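Local coordinates for hypothetical protein (Uncultured marine organism, PDB 2OP5) that is of unknown function but forms a dimer with a ferredoxin-like fold, related to the dimeric alpha-beta barrel proteins, at residues Leu24-Phe27 against Leu28-Asp32. Numbering follows the deposited sequence.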
loop_
_atom_site.group_PDB
_atom_site.type_symbol
_atom_site.label_atom_id
_atom_site.label_comp_id
_atom_site.label_asym_id
_atom_site.label_seq_id
_atom_site.Cartn_x
_atom_site.Cartn_y
_atom_site.Cartn_z
ATOM N N LEU A 24 -1.748 -3.676 -19.444
ATOM C CA LEU A 24 -1.229 -3.897 -18.092
ATOM C C LEU A 24 -0.015 -4.825 -18.129
ATOM O O LEU A 24 1.016 -4.521 -17.516
ATOM C CB LEU A 24 -2.333 -4.464 -17.185
ATOM C CG LEU A 24 -1.999 -4.917 -15.749
ATOM C CD1 LEU A 24 -3.248 -4.812 -14.909
ATOM C CD2 LEU A 24 -1.369 -6.324 -15.625
ATOM N N GLU A 25 -0.118 -5.927 -18.876
ATOM C CA GLU A 25 0.970 -6.905 -18.997
ATOM C C GLU A 25 2.222 -6.304 -19.614
ATOM O O GLU A 25 3.349 -6.655 -19.230
ATOM C CB GLU A 25 0.544 -8.095 -19.848
ATOM C CG GLU A 25 -0.567 -8.938 -19.253
ATOM C CD GLU A 25 -0.941 -10.100 -20.140
ATOM O OE1 GLU A 25 -0.029 -10.878 -20.506
ATOM O OE2 GLU A 25 -2.141 -10.235 -20.465
ATOM N N LEU A 26 2.029 -5.411 -20.589
ATOM C CA LEU A 26 3.148 -4.738 -21.264
ATOM C C LEU A 26 3.849 -3.745 -20.352
ATOM O O LEU A 26 5.074 -3.610 -20.406
ATOM C CB LEU A 26 2.681 -4.001 -22.520
ATOM C CG LEU A 26 3.805 -3.242 -23.257
ATOM C CD1 LEU A 26 4.872 -4.199 -23.766
ATOM C CD2 LEU A 26 3.230 -2.460 -24.380
ATOM N N PHE A 27 3.060 -3.010 -19.573
ATOM C CA PHE A 27 3.558 -2.052 -18.583
ATOM C C PHE A 27 4.376 -2.778 -17.523
ATOM O O PHE A 27 5.458 -2.320 -17.148
ATOM C CB PHE A 27 2.388 -1.303 -17.897
ATOM C CG PHE A 27 2.843 -0.201 -16.969
ATOM C CD1 PHE A 27 2.952 1.101 -17.421
ATOM C CD2 PHE A 27 3.195 -0.471 -15.669
ATOM C CE1 PHE A 27 3.386 2.084 -16.600
ATOM C CE2 PHE A 27 3.648 0.518 -14.856
ATOM C CZ PHE A 27 3.728 1.803 -15.315
ATOM N N LEU A 28 3.836 -3.883 -17.010
ATOM C CA LEU A 28 4.564 -4.743 -16.073
ATOM C C LEU A 28 5.869 -5.226 -16.671
ATOM O O LEU A 28 6.911 -5.175 -16.017
ATOM C CB LEU A 28 3.740 -5.980 -15.677
ATOM C CG LEU A 28 2.608 -5.818 -14.650
ATOM C CD1 LEU A 28 2.035 -7.172 -14.309
ATOM C CD2 LEU A 28 3.092 -5.134 -13.367
ATOM N N LYS A 29 5.820 -5.698 -17.918
ATOM C CA LYS A 29 7.032 -6.168 -18.594
ATOM C C LYS A 29 8.040 -5.073 -18.907
ATOM O O LYS A 29 9.159 -5.382 -19.290
ATOM C CB LYS A 29 6.723 -7.001 -19.833
ATOM C CG LYS A 29 6.436 -8.441 -19.477
ATOM C CD LYS A 29 6.134 -9.319 -20.673
ATOM C CE LYS A 29 5.996 -10.793 -20.250
ATOM N NZ LYS A 29 7.264 -11.345 -19.651
ATOM N N SER A 30 7.678 -3.810 -18.707
ATOM C CA SER A 30 8.607 -2.706 -18.932
ATOM C C SER A 30 9.109 -2.053 -17.641
ATOM O O SER A 30 9.797 -1.023 -17.717
ATOM C CB SER A 30 7.904 -1.634 -19.755
ATOM O OG SER A 30 7.228 -2.235 -20.834
ATOM N N LEU A 31 8.774 -2.613 -16.473
ATOM C CA LEU A 31 9.157 -1.965 -15.197
ATOM C C LEU A 31 10.629 -2.075 -14.846
ATOM O O LEU A 31 11.148 -1.193 -14.174
ATOM C CB LEU A 31 8.322 -2.472 -14.010
ATOM C CG LEU A 31 6.867 -2.017 -14.028
ATOM C CD1 LEU A 31 6.097 -2.676 -12.900
ATOM C CD2 LEU A 31 6.768 -0.494 -13.986
ATOM N N ASP A 32 11.271 -3.156 -15.291
ATOM C CA ASP A 32 12.688 -3.394 -15.078
ATOM C C ASP A 32 13.531 -2.361 -15.805
ATOM O O ASP A 32 14.692 -2.142 -15.448
ATOM C CB ASP A 32 13.060 -4.787 -15.588
#
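F27 and L31 meet obliquely across the turn between helices 21-28 and 31-34, with CE2 of the F27 ring 3.4 Å from CD2 of L31. CG of F27 stands anti to the backbone N (chi1 -174°), which sets the ring beside its own carbonyl and brings it to the L31 methyl. L24 and L28 run side by side in the same direction, CD2 of L24 lying 3.7 Å from CD1 of L28. These leucines form the tight side: L24 and L28 rest on I64, L31 on I53 and M66, while the F27 ring meets F18 and, edge-to-face, F98. Cutting F27 back to an alanine would probably open a gap between L31 CD2 and the rings of F18 and F98. E25, L26 and K29 lie on the exposed side, though L26 also touches F98. The i+4 backbone bonds from L28 N to L24 O and K29 N to E25 O give way to an i+3 bond from S30 N to F27 O. OG of S30 donates to O of L26 four residues back, at 2.6 Å. A type I turn from L28 to L31 then leads into helix 31-34. L28 also packs on V110 of the second subunit. Helices packed on an antiparallel sheet of strand order 2-3-1-4 are as expected for a ferredoxin-like fold.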